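DNA replication regulator protein HobA (Helicobacter pylori, PDB 2UVP) is required for the initiation of DNA replication and increases the binding of the initiator DnaA to the oriC region. Local coordinates at residues Ser37-Leu42 with Asp150-Leu154; Gly54-Ala60 with Ser87-Asn92; Pro116-Gly122 with Ile137-Leu143; Lys130-Ser135 with Glu146-Asp150. All coordinates share one frame; numbering follows the deposited sequence.

Contact 1. Residues Ser37-Leu42 with Asp150-Leu154; sequences SSYAKL and DCLLL
Tyr39 and Leu152 bring the two backbones within 5.5 Å, CA to CA, where the start of helix 39-51 meets strand 152-153 of the parallel sheet. This is helix-on-sheet packing in an alpha/beta fold, made at the helix N-terminus. Ser38 sits at the N-cap position, though its side chain makes no capping bond. The link between the backbones here is a water, which accepts from Ser38 N (2.7 Å) and donates to Cys151 O (2.8 Å). One step along, Leu153 N gives a long, weak but nearly straight bond to Ser37 OG. That hydroxyl has its stronger partner in the carboxylate of Glu35.

The apolar part is made by Leu42, Leu152 and Tyr39. Leu42 lays CD2 against the peptide between Cys151 and Leu152, 3.4 Å from Leu152 N. Its CD1 faces CB of Asp150. The two methyls of Leu152 meet CB of Tyr39, CD1 at 3.8 Å, while the tyrosine ring leads away to Leu171 of helix 161-180 and to an apolar side chain of a neighbouring subunit.

Asp150 closes the exposed end. The Lys41 chain is extended until a bend at chi3 (67°) turns its amine to the carboxylate. Ser38 OG adds a weak bond to Asp150 OD1. Lys41 NZ meets Asp150 OD1 at 2.9 Å in a salt bridge, coming from above the carboxylate plane, 42° out of it.

Contact 2. Residues Gly54-Ala60 with Ser87-Asn92; sequences GSLLVSA and SVIDFN
Strands 55-60 and 88-90 run side by side in the same direction, with Leu56 paired to Val88, Leu57 to Ile89 and Val58 to Asp90. Their short axes come within 4.7 Å and are turned by 30°. Three well-formed bonds hold the middle: Leu56 N to Ser87 O, Ile89 N to Leu56 O and Val58 N to Ile89 O, each 2.8 Å. The last is nearly straight. A fourth, from Phe91 N to Val58 O, is more bent at 144° and comes where residues 91-92 turn off strand 88-90.

The tight part is the buried centre. On one face Val58 CG2 crosses Val88 CG1 at 3.7 Å, and Val58 packs on against Leu68 of helix 65-75. On the other face Leu57 and Ile89 lie alongside each other, pointing the same way, with their CD1 methyls 3.7 Å apart. Phe91 has CG anti to its N (chi1 -174°), which swings the ring out over the face that carries Leu57, where it meets the rings of Phe118 and Tyr97. Ser59 CB touches the edge of that ring near its plane.

The outer side is looser. Ile89 packs CD1 inward yet stays partly exposed, with a bound acetate beside it, probably from the crystallisation liquor. Asp90 is the loose point: it adds little, and its OD1 is bonded to Ala93 N. At the start of the pairing Ser87 OG is buried with no polar partner in the model, 3.1 Å from Ser55 CB. Strand 55-60, helix 65-75 and strand 88-90 form a beta-alpha-beta unit, the building block of parallel alpha/beta sheets.

Contact 3. Residues Pro116-Gly122 with Ile137-Leu143; sequences PMFWHVG and IPSFLWL
Trp119, Phe140 and Trp142 gather into an aromatic cluster on one face of two paired parallel strands. Phe140 turns its edge to the five-membered ring of Trp119, with centroids 4.5 Å apart and planes at 51°. Its CD1 lies over the centre of the indole face. Phe140 also takes Trp142 NE1 on a face, 3.2 Å above its ring centre. Trp142 meets Trp119 obliquely. Trp119 NE1 stands over a face of Trp142, displaced toward the rim. Both Phe140 (chi1 -175°) and Trp119 hold CG anti to the backbone N, which lays them alongside each other.

Strands 116-121 and 139-143 run almost exactly parallel, and five backbone bonds join them. The shortest is Phe140 N to Phe118 O at 2.7 Å. The straightest is Trp142 N to His120 O, at 171°.

The other face carries Phe118, His120 and Leu141. Ile137 CG2 reaches Phe118 CE2 at 3.5 Å, and Leu143 CD2 meets the edge of the His120 ring at 3.8 Å from His120 CD2. Helix 127-133 packs on this face and completes a right-handed beta-alpha-beta crossover; helix 161-180 packs on the aromatic face.

His120 ND1 bonds with Ser59 OG, NE2 with Lys123 O and weakly with Gly122 O. The indole donors Trp119 NE1 and Trp142 NE1 meet at 3.4 Å without bonding; each stands over an aromatic face, which may partly suit it.

Contact 4. Residues Lys130-Ser135 with Glu146-Asp150; sequences KTILLS and ELKED
Leu147 places CG anti to its backbone N (chi1 170°), and chi2 of 75° spreads its methyls over Lys130, Leu133 and Leu134. Lys148 also starts anti and runs extended past Leu133 to Ser135, bending at chi4 (-86°). The two side chains form most of this loop-on-helix contact.

Leu147 fits among three residues. Its CD2 meets Leu133 CB at 3.7 Å, and its CD1 meets Lys130 CD at 3.8 Å. Leu134 CD1 presses on Leu147 CG at 3.4 Å, tighter than usual van der Waals contact. Leu134 and Leu147 cross at a slant. On the inner side Leu147 and Leu133 both reach Leu141 of strand 139-143.

Lys148 lies over the carbonyls of Leu133, Leu134 and Ser135. Its CD is 3.3 Å from Leu133 O and its CE is 3.2 Å from Ser135 O. The angle from its amine to Ser135 O is too poor for a hydrogen bond. The turn 132-135 has its own fastening: Ile132 O accepts from both Ser135 N and Ser135 OG, the hydroxyl at 2.6 Å and in the carbonyl plane.

The loop also carries Glu146 and Glu149, which bind calcium in structures of this protein; whether those ions matter physiologically is unknown. Lys148 NZ makes a long salt bridge to Glu149 OE2, 4.0 Å. The contact is thus apolar at Leu147, while at Lys148 methylenes pack on carbonyl oxygens and any pull of the ammonium on them is probably weak and not directional.

In the fold
The contacts are built round one parallel sheet, ordered 88-90, 55-60, 116-121, 139-143, 152-153. Contact 2 joins the first two strands and contact 3 the next pair, their centres about 9 Å apart. Strands 55-60 and 116-121 are neighbours, so the two contacts run on into each other. Contact 1 lies at the far outer strand, next to strand 139-143; its centre is about 11 Å from that of contact 3 and 18 Å from that of contact 2. Along the chain, contacts 2 and 3 fall inside the loop closed by contact 1. Contact 4 interleaves with contact 3, whose Phe118 and Leu141 touch helix 127-133, and shares Asp150 with contact 1. Together they tie distant parts into a single alpha/beta domain.

Contact 1. Residues Ser37-Leu42 with Asp150-Leu154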
loop_
_atom_site.group_PDB
_atom_site.type_symbol
_atom_site.label_atom_id
_atom_site.label_comp_id
_atom_site.label_asym_id
_atom_site.label_seq_id
_atom_site.Cartn_x
_atom_site.Cartn_y
_atom_site.Cartn_z
ATOM N N SER A 37 8.954 17.172 29.185
ATOM C CA SER A 37 9.838 16.167 28.564
ATOM C C SER A 37 10.852 16.901 27.681
ATOM O O SER A 37 10.645 18.063 27.311
ATOM C CB SER A 37 9.071 15.096 27.783
ATOM O OG SER A 37 8.385 15.641 26.662
ATOM N N SER A 38 11.953 16.234 27.356
ATOM C CA SER A 38 13.101 16.903 26.771
ATOM C C SER A 38 12.998 17.019 25.259
ATOM O O SER A 38 13.924 16.636 24.533
ATOM C CB SER A 38 14.376 16.171 27.165
ATOM O OG SER A 38 14.654 16.374 28.544
ATOM N N TYR A 39 11.885 17.573 24.782
ATOM C CA TYR A 39 11.649 17.655 23.341
ATOM C C TYR A 39 12.670 18.521 22.599
ATOM O O TYR A 39 13.008 18.212 21.458
ATOM C CB TYR A 39 10.207 18.103 23.034
ATOM C CG TYR A 39 9.904 19.525 23.448
ATOM C CD1 TYR A 39 10.198 20.584 22.596
ATOM C CD2 TYR A 39 9.325 19.809 24.691
ATOM C CE1 TYR A 39 9.944 21.897 22.951
ATOM C CE2 TYR A 39 9.058 21.121 25.060
ATOM C CZ TYR A 39 9.377 22.157 24.180
ATOM O OH TYR A 39 9.138 23.473 24.484
ATOM N N ALA A 40 13.151 19.604 23.225
ATOM C CA ALA A 40 14.156 20.462 22.592
ATOM C C ALA A 40 15.448 19.679 22.361
ATOM O O ALA A 40 15.999 19.686 21.259
ATOM C CB ALA A 40 14.437 21.733 23.434
ATOM N N LYS A 41 15.918 18.986 23.397
ATOM C CA LYS A 41 17.147 18.193 23.272
ATOM C C LYS A 41 16.996 17.069 22.239
ATOM O O LYS A 41 17.895 16.838 21.415
ATOM C CB LYS A 41 17.574 17.605 24.622
ATOM C CG LYS A 41 18.868 16.788 24.524
ATOM C CD LYS A 41 19.308 16.188 25.851
ATOM C CE LYS A 41 18.343 15.118 26.347
ATOM N NZ LYS A 41 18.848 14.483 27.608
ATOM N N LEU A 42 15.850 16.401 22.267
ATOM C CA LEU A 42 15.592 15.293 21.327
ATOM C C LEU A 42 15.525 15.793 19.892
ATOM O O LEU A 42 16.044 15.145 18.954
ATOM C CB LEU A 42 14.307 14.569 21.715
ATOM C CG LEU A 42 14.356 13.512 22.834
ATOM C CD1 LEU A 42 15.477 13.716 23.820
ATOM C CD2 LEU A 42 13.035 13.446 23.557
ATOM N N ASP A 150 15.514 9.527 27.776
ATOM C CA ASP A 150 14.528 10.586 27.587
ATOM C C ASP A 150 13.752 10.325 26.306
ATOM O O ASP A 150 14.334 10.001 25.262
ATOM C CB ASP A 150 15.201 11.958 27.493
ATOM C CG ASP A 150 15.790 12.424 28.816
ATOM O OD1 ASP A 150 16.378 13.532 28.840
ATOM O OD2 ASP A 150 15.658 11.696 29.827
ATOM N N CYS A 151 12.435 10.440 26.400
ATOM C CA CYS A 151 11.593 10.401 25.215
ATOM C C CYS A 151 10.692 11.623 25.241
ATOM O O CYS A 151 10.621 12.334 26.248
ATOM C CB CYS A 151 10.740 9.149 25.207
ATOM S SG CYS A 151 9.447 9.191 26.438
ATOM N N LEU A 152 10.022 11.874 24.125
ATOM C CA LEU A 152 9.001 12.907 24.081
ATOM C C LEU A 152 7.729 12.227 24.548
ATOM O O LEU A 152 7.283 11.229 23.971
ATOM C CB LEU A 152 8.905 13.459 22.653
ATOM C CG LEU A 152 7.931 14.510 22.105
ATOM C CD1 LEU A 152 7.365 15.510 23.094
ATOM C CD2 LEU A 152 8.659 15.221 20.945
ATOM N N LEU A 153 7.151 12.749 25.627
ATOM C CA LEU A 153 6.010 12.115 26.265
ATOM C C LEU A 153 4.693 12.707 25.791
ATOM O O LEU A 153 4.546 13.936 25.755
ATOM C CB LEU A 153 6.115 12.275 27.776
ATOM C CG LEU A 153 6.937 11.204 28.480
ATOM C CD1 LEU A 153 7.141 11.617 29.960
ATOM C CD2 LEU A 153 6.258 9.849 28.348
ATOM N N LEU A 154 3.764 11.822 25.415
ATOM C CA LEU A 154 2.414 12.200 24.967
ATOM C C LEU A 154 1.400 11.533 25.888
ATOM O O LEU A 154 1.701 10.519 26.503
ATOM C CB LEU A 154 2.148 11.706 23.535
ATOM C CG LEU A 154 3.130 11.958 22.378
ATOM C CD1 LEU A 154 2.845 10.964 21.238
ATOM C CD2 LEU A 154 3.059 13.368 21.853
HETATM O O HOH W 1 12.165 13.668 28.159
#

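Contact 2. Residues Gly54-Ala60 with Ser87-Asn92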
loop_
_atom_site.group_PDB
_atom_site.type_symbol
_atom_site.label_atom_id
_atom_site.label_comp_id
_atom_site.label_asym_id
_atom_site.label_seq_id
_atom_site.Cartn_x
_atom_site.Cartn_y
_atom_site.Cartn_z
ATOM N N GLY A 54 22.670 10.815 8.610
ATOM C CA GLY A 54 21.855 9.738 9.183
ATOM C C GLY A 54 20.511 9.535 8.489
ATOM O O GLY A 54 19.957 10.457 7.900
ATOM N N SER A 55 19.995 8.317 8.566
ATOM C CA SER A 55 18.668 7.984 8.053
ATOM C C SER A 55 17.645 7.938 9.195
ATOM O O SER A 55 17.988 7.661 10.355
ATOM C CB SER A 55 18.705 6.633 7.291
ATOM O OG SER A 55 19.179 5.600 8.129
ATOM N N LEU A 56 16.385 8.239 8.885
ATOM C CA LEU A 56 15.313 8.128 9.874
ATOM C C LEU A 56 14.388 6.996 9.472
ATOM O O LEU A 56 13.823 7.002 8.366
ATOM C CB LEU A 56 14.511 9.436 9.984
ATOM C CG LEU A 56 15.271 10.649 10.513
ATOM C CD1 LEU A 56 14.416 11.881 10.303
ATOM C CD2 LEU A 56 15.593 10.447 11.988
ATOM N N LEU A 57 14.265 6.007 10.349
ATOM C CA LEU A 57 13.406 4.861 10.069
ATOM C C LEU A 57 12.167 5.092 10.908
ATOM O O LEU A 57 12.206 4.963 12.140
ATOM C CB LEU A 57 14.096 3.541 10.450
ATOM C CG LEU A 57 15.042 2.929 9.391
ATOM C CD1 LEU A 57 16.141 3.859 8.967
ATOM C CD2 LEU A 57 15.599 1.604 9.966
ATOM N N VAL A 58 11.070 5.428 10.242
ATOM C CA VAL A 58 9.895 5.945 10.935
ATOM C C VAL A 58 8.844 4.857 11.089
ATOM O O VAL A 58 8.476 4.165 10.125
ATOM C CB VAL A 58 9.277 7.180 10.183
ATOM C CG1 VAL A 58 8.228 7.860 11.067
ATOM C CG2 VAL A 58 10.353 8.215 9.829
ATOM N N SER A 59 8.338 4.706 12.312
ATOM C CA SER A 59 7.277 3.750 12.585
ATOM C C SER A 59 6.208 4.409 13.466
ATOM O O SER A 59 6.476 5.433 14.124
ATOM C CB SER A 59 7.832 2.497 13.289
ATOM O OG SER A 59 8.495 2.826 14.496
ATOM N N ALA A 60 5.022 3.806 13.491
ATOM C CA ALA A 60 3.896 4.315 14.323
ATOM C C ALA A 60 2.974 3.179 14.661
ATOM O O ALA A 60 2.877 2.194 13.907
ATOM C CB ALA A 60 3.127 5.395 13.586
ATOM N N SER A 87 16.793 11.597 4.092
ATOM C CA SER A 87 16.897 10.158 4.210
ATOM C C SER A 87 15.858 9.622 5.222
ATOM O O SER A 87 16.148 9.466 6.409
ATOM C CB SER A 87 18.320 9.772 4.616
ATOM O OG SER A 87 18.427 8.367 4.717
ATOM N N VAL A 88 14.647 9.345 4.728
ATOM C CA VAL A 88 13.506 8.981 5.563
ATOM C C VAL A 88 12.906 7.708 4.984
ATOM O O VAL A 88 12.693 7.600 3.765
ATOM C CB VAL A 88 12.426 10.101 5.578
ATOM C CG1 VAL A 88 11.261 9.756 6.557
ATOM C CG2 VAL A 88 13.030 11.466 5.919
ATOM N N ILE A 89 12.655 6.741 5.853
ATOM C CA ILE A 89 12.183 5.429 5.448
ATOM C C ILE A 89 10.940 5.064 6.250
ATOM O O ILE A 89 10.880 5.320 7.459
ATOM C CB ILE A 89 13.278 4.367 5.696
ATOM C CG1 ILE A 89 14.477 4.582 4.746
ATOM C CG2 ILE A 89 12.733 2.945 5.606
ATOM C CD1 ILE A 89 15.671 5.001 5.465
ATOM N N ASP A 90 9.948 4.479 5.565
ATOM C CA ASP A 90 8.770 3.920 6.207
ATOM C C ASP A 90 9.148 2.556 6.800
ATOM O O ASP A 90 9.222 1.545 6.096
ATOM C CB ASP A 90 7.617 3.799 5.200
ATOM C CG ASP A 90 6.350 3.198 5.808
ATOM O OD1 ASP A 90 6.409 2.590 6.902
ATOM O OD2 ASP A 90 5.290 3.325 5.144
ATOM N N PHE A 91 9.402 2.541 8.105
ATOM C CA PHE A 91 9.813 1.327 8.778
ATOM C C PHE A 91 8.659 0.336 8.940
ATOM O O PHE A 91 8.875 -0.877 8.801
ATOM C CB PHE A 91 10.476 1.677 10.125
ATOM C CG PHE A 91 11.080 0.490 10.845
ATOM C CD1 PHE A 91 11.902 -0.407 10.181
ATOM C CD2 PHE A 91 10.871 0.318 12.213
ATOM C CE1 PHE A 91 12.465 -1.501 10.852
ATOM C CE2 PHE A 91 11.434 -0.768 12.896
ATOM C CZ PHE A 91 12.236 -1.677 12.208
ATOM N N ASN A 92 7.441 0.832 9.194
ATOM C CA ASN A 92 6.251 -0.037 9.275
ATOM C C ASN A 92 6.176 -0.924 8.054
ATOM O O ASN A 92 5.771 -2.070 8.164
ATOM C CB ASN A 92 4.923 0.746 9.321
ATOM C CG ASN A 92 4.503 1.174 10.739
ATOM O OD1 ASN A 92 3.309 1.382 11.014
ATOM N ND2 ASN A 92 5.449 1.348 11.602
#

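Contact 3. Residues Pro116-Gly122 with Ile137-Leu143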
loop_
_atom_site.group_PDB
_atom_site.type_symbol
_atom_site.label_atom_id
_atom_site.label_comp_id
_atom_site.label_asym_id
_atom_site.label_seq_id
_atom_site.Cartn_x
_atom_site.Cartn_y
_atom_site.Cartn_z
ATOM N N PRO A 116 21.327 4.411 10.878
ATOM C CA PRO A 116 19.890 4.599 11.102
ATOM C C PRO A 116 19.567 5.195 12.470
ATOM O O PRO A 116 20.335 5.037 13.412
ATOM C CB PRO A 116 19.350 3.174 11.030
ATOM C CG PRO A 116 20.483 2.360 11.665
ATOM C CD PRO A 116 21.740 3.015 11.149
ATOM N N MET A 117 18.418 5.862 12.554
ATOM C CA MET A 117 17.844 6.289 13.824
ATOM C C MET A 117 16.368 5.939 13.735
ATOM O O MET A 117 15.744 6.193 12.695
ATOM C CB MET A 117 18.034 7.799 14.046
ATOM C CG MET A 117 17.196 8.345 15.201
ATOM S SD MET A 117 17.329 10.128 15.454
ATOM C CE MET A 117 18.876 10.224 16.343
ATOM N N PHE A 118 15.831 5.326 14.791
ATOM C CA PHE A 118 14.425 4.939 14.819
ATOM C C PHE A 118 13.588 6.084 15.332
ATOM O O PHE A 118 13.856 6.607 16.415
ATOM C CB PHE A 118 14.191 3.735 15.719
ATOM C CG PHE A 118 14.838 2.484 15.228
ATOM C CD1 PHE A 118 14.357 1.829 14.099
ATOM C CD2 PHE A 118 15.918 1.950 15.911
ATOM C CE1 PHE A 118 14.961 0.646 13.644
ATOM C CE2 PHE A 118 16.537 0.769 15.465
ATOM C CZ PHE A 118 16.059 0.118 14.335
ATOM N N TRP A 119 12.574 6.468 14.574
ATOM C CA TRP A 119 11.631 7.493 15.047
ATOM C C TRP A 119 10.306 6.798 15.183
ATOM O O TRP A 119 9.708 6.381 14.181
ATOM C CB TRP A 119 11.530 8.609 14.025
ATOM C CG TRP A 119 10.579 9.732 14.337
ATOM C CD1 TRP A 119 9.697 9.843 15.397
ATOM C CD2 TRP A 119 10.409 10.906 13.548
ATOM N NE1 TRP A 119 8.997 11.031 15.299
ATOM C CE2 TRP A 119 9.407 11.693 14.169
ATOM C CE3 TRP A 119 10.992 11.360 12.360
ATOM C CZ2 TRP A 119 9.013 12.932 13.661
ATOM C CZ3 TRP A 119 10.609 12.583 11.853
ATOM C CH2 TRP A 119 9.616 13.365 12.508
ATOM N N HIS A 120 9.844 6.618 16.419
ATOM C CA HIS A 120 8.612 5.849 16.604
ATOM C C HIS A 120 7.579 6.715 17.290
ATOM O O HIS A 120 7.915 7.441 18.227
ATOM C CB HIS A 120 8.841 4.565 17.409
ATOM C CG HIS A 120 7.580 3.813 17.677
ATOM N ND1 HIS A 120 6.955 3.043 16.715
ATOM C CD2 HIS A 120 6.763 3.795 18.764
ATOM C CE1 HIS A 120 5.844 2.537 17.220
ATOM N NE2 HIS A 120 5.686 3.015 18.443
ATOM N N VAL A 121 6.332 6.606 16.836
ATOM C CA VAL A 121 5.220 7.345 17.438
ATOM C C VAL A 121 4.132 6.424 17.947
ATOM O O VAL A 121 3.519 5.674 17.181
ATOM C CB VAL A 121 4.590 8.332 16.430
ATOM C CG1 VAL A 121 3.499 9.155 17.125
ATOM C CG2 VAL A 121 5.684 9.223 15.841
ATOM N N GLY A 122 3.873 6.497 19.253
ATOM C CA GLY A 122 2.700 5.883 19.826
ATOM C C GLY A 122 3.024 4.617 20.596
ATOM O O GLY A 122 4.155 4.436 21.083
ATOM N N ILE A 137 20.897 1.437 18.888
ATOM C CA ILE A 137 20.663 2.338 17.763
ATOM C C ILE A 137 19.989 3.608 18.301
ATOM O O ILE A 137 19.133 3.525 19.175
ATOM C CB ILE A 137 19.831 1.675 16.616
ATOM C CG1 ILE A 137 20.650 0.596 15.892
ATOM C CG2 ILE A 137 19.435 2.701 15.543
ATOM C CD1 ILE A 137 20.630 -0.765 16.535
ATOM N N PRO A 138 20.418 4.782 17.814
ATOM C CA PRO A 138 19.803 6.047 18.199
ATOM C C PRO A 138 18.305 6.049 17.912
ATOM O O PRO A 138 17.846 5.338 17.008
ATOM C CB PRO A 138 20.523 7.061 17.313
ATOM C CG PRO A 138 21.833 6.425 16.990
ATOM C CD PRO A 138 21.539 4.976 16.872
ATOM N N SER A 139 17.543 6.809 18.702
ATOM C CA SER A 139 16.097 6.881 18.507
ATOM C C SER A 139 15.494 8.248 18.861
ATOM O O SER A 139 16.092 9.047 19.589
ATOM C CB SER A 139 15.389 5.750 19.253
ATOM O OG SER A 139 15.600 5.854 20.646
ATOM N N PHE A 140 14.320 8.513 18.302
ATOM C CA PHE A 140 13.554 9.730 18.554
ATOM C C PHE A 140 12.184 9.184 18.858
ATOM O O PHE A 140 11.429 8.825 17.943
ATOM C CB PHE A 140 13.546 10.529 17.249
ATOM C CG PHE A 140 12.909 11.907 17.312
ATOM C CD1 PHE A 140 12.321 12.425 16.150
ATOM C CD2 PHE A 140 12.981 12.722 18.446
ATOM C CE1 PHE A 140 11.773 13.731 16.116
ATOM C CE2 PHE A 140 12.442 14.023 18.426
ATOM C CZ PHE A 140 11.828 14.522 17.259
ATOM N N LEU A 141 11.873 9.057 20.146
ATOM C CA LEU A 141 10.706 8.301 20.562
ATOM C C LEU A 141 9.621 9.197 21.124
ATOM O O LEU A 141 9.845 9.942 22.093
ATOM C CB LEU A 141 11.084 7.234 21.597
ATOM C CG LEU A 141 12.180 6.246 21.167
ATOM C CD1 LEU A 141 12.499 5.239 22.291
ATOM C CD2 LEU A 141 11.818 5.527 19.887
ATOM N N TRP A 142 8.450 9.112 20.509
ATOM C CA TRP A 142 7.303 9.876 20.939
ATOM C C TRP A 142 6.348 8.870 21.507
ATOM O O TRP A 142 5.627 8.194 20.765
ATOM C CB TRP A 142 6.673 10.585 19.740
ATOM C CG TRP A 142 7.523 11.588 19.032
ATOM C CD1 TRP A 142 8.892 11.721 19.051
ATOM C CD2 TRP A 142 7.035 12.581 18.129
ATOM N NE1 TRP A 142 9.269 12.767 18.224
ATOM C CE2 TRP A 142 8.144 13.312 17.659
ATOM C CE3 TRP A 142 5.744 12.949 17.704
ATOM C CZ2 TRP A 142 8.009 14.395 16.760
ATOM C CZ3 TRP A 142 5.610 14.022 16.801
ATOM C CH2 TRP A 142 6.737 14.730 16.346
ATOM N N LEU A 143 6.365 8.732 22.835
ATOM C CA LEU A 143 5.714 7.596 23.483
ATOM C C LEU A 143 4.686 8.027 24.499
ATOM O O LEU A 143 4.696 9.184 24.937
ATOM C CB LEU A 143 6.763 6.714 24.203
ATOM C CG LEU A 143 7.940 6.220 23.348
ATOM C CD1 LEU A 143 8.996 5.534 24.238
ATOM C CD2 LEU A 143 7.457 5.298 22.239
#

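Contact 4. Residues Lys130-Ser135 with Glu146-Asp150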
loop_
_atom_site.group_PDB
_atom_site.type_symbol
_atom_site.label_atom_id
_atom_site.label_comp_id
_atom_site.label_asym_id
_atom_site.label_seq_id
_atom_site.Cartn_x
_atom_site.Cartn_y
_atom_site.Cartn_z
ATOM N N LYS A 130 9.703 -3.456 20.675
ATOM C CA LYS A 130 10.228 -2.997 21.955
ATOM C C LYS A 130 11.719 -3.293 22.054
ATOM O O LYS A 130 12.501 -2.418 22.390
ATOM C CB LYS A 130 9.458 -3.623 23.122
ATOM C CG LYS A 130 9.846 -3.054 24.475
ATOM C CD LYS A 130 8.611 -2.688 25.300
ATOM C CE LYS A 130 8.189 -3.810 26.228
ATOM N NZ LYS A 130 7.604 -3.254 27.495
ATOM N N THR A 131 12.102 -4.518 21.708
ATOM C CA THR A 131 13.503 -4.927 21.744
ATOM C C THR A 131 14.382 -4.058 20.841
ATOM O O THR A 131 15.497 -3.707 21.203
ATOM C CB THR A 131 13.632 -6.431 21.378
ATOM O OG1 THR A 131 12.863 -7.209 22.310
ATOM C CG2 THR A 131 15.074 -6.889 21.430
ATOM N N ILE A 132 13.869 -3.700 19.668
ATOM C CA ILE A 132 14.624 -2.890 18.724
ATOM C C ILE A 132 14.825 -1.474 19.282
ATOM O O ILE A 132 15.931 -0.915 19.244
ATOM C CB ILE A 132 13.924 -2.898 17.334
ATOM C CG1 ILE A 132 14.461 -4.072 16.513
ATOM C CG2 ILE A 132 14.128 -1.590 16.591
ATOM C CD1 ILE A 132 13.660 -4.383 15.284
ATOM N N LEU A 133 13.755 -0.921 19.842
ATOM C CA LEU A 133 13.803 0.433 20.365
ATOM C C LEU A 133 14.679 0.502 21.616
ATOM O O LEU A 133 15.273 1.535 21.897
ATOM C CB LEU A 133 12.386 0.954 20.617
ATOM C CG LEU A 133 11.519 1.057 19.350
ATOM C CD1 LEU A 133 10.147 1.575 19.699
ATOM C CD2 LEU A 133 12.165 1.916 18.268
ATOM N N LEU A 134 14.762 -0.619 22.334
ATOM C CA LEU A 134 15.653 -0.781 23.498
ATOM C C LEU A 134 17.141 -0.886 23.131
ATOM O O LEU A 134 18.013 -0.789 24.010
ATOM C CB LEU A 134 15.236 -2.031 24.277
ATOM C CG LEU A 134 14.620 -1.972 25.684
ATOM C CD1 LEU A 134 14.052 -0.610 26.080
ATOM C CD2 LEU A 134 13.569 -3.058 25.849
ATOM N N SER A 135 17.421 -1.083 21.842
ATOM C CA SER A 135 18.779 -1.338 21.362
ATOM C C SER A 135 19.709 -0.118 21.422
ATOM O O SER A 135 19.312 0.955 21.879
ATOM C CB SER A 135 18.742 -1.924 19.945
ATOM O OG SER A 135 18.494 -0.921 18.973
ATOM N N GLU A 146 7.666 6.479 29.178
ATOM C CA GLU A 146 9.094 6.418 28.923
ATOM C C GLU A 146 9.528 4.958 28.826
ATOM O O GLU A 146 9.104 4.119 29.613
ATOM C CB GLU A 146 9.900 7.148 30.003
ATOM C CG GLU A 146 11.363 7.341 29.586
ATOM C CD GLU A 146 12.211 8.065 30.618
ATOM O OE1 GLU A 146 11.860 9.192 31.019
ATOM O OE2 GLU A 146 13.259 7.510 31.013
ATOM N N LEU A 147 10.361 4.661 27.840
ATOM C CA LEU A 147 10.822 3.301 27.642
ATOM C C LEU A 147 12.198 3.113 28.253
ATOM O O LEU A 147 12.456 2.123 28.927
ATOM C CB LEU A 147 10.848 2.977 26.137
ATOM C CG LEU A 147 11.511 1.684 25.659
ATOM C CD1 LEU A 147 10.629 0.474 25.969
ATOM C CD2 LEU A 147 11.818 1.764 24.175
ATOM N N LYS A 148 13.059 4.104 28.059
ATOM C CA LYS A 148 14.487 3.866 27.997
ATOM C C LYS A 148 15.183 5.138 28.472
ATOM O O LYS A 148 15.189 5.433 29.668
ATOM C CB LYS A 148 14.804 3.532 26.527
ATOM C CG LYS A 148 16.210 3.046 26.149
ATOM C CD LYS A 148 16.324 3.050 24.597
ATOM C CE LYS A 148 17.660 2.508 24.096
ATOM N NZ LYS A 148 18.734 3.534 24.041
ATOM N N GLU A 149 15.756 5.892 27.532
ATOM C CA GLU A 149 16.308 7.215 27.797
ATOM C C GLU A 149 15.171 8.241 27.706
ATOM O O GLU A 149 13.998 7.868 27.591
ATOM C CB GLU A 149 17.404 7.555 26.772
ATOM C CG GLU A 149 18.387 6.418 26.450
ATOM C CD GLU A 149 19.302 6.040 27.616
ATOM O OE1 GLU A 149 19.411 6.820 28.593
ATOM O OE2 GLU A 149 19.917 4.949 27.554
ATOM N N ASP A 150 15.514 9.527 27.776
ATOM C CA ASP A 150 14.528 10.586 27.587
ATOM C C ASP A 150 13.752 10.325 26.306
ATOM O O ASP A 150 14.334 10.001 25.262
ATOM C CB ASP A 150 15.201 11.958 27.493
ATOM C CG ASP A 150 15.790 12.424 28.816
ATOM O OD1 ASP A 150 16.378 13.532 28.840
ATOM O OD2 ASP A 150 15.658 11.696 29.827
#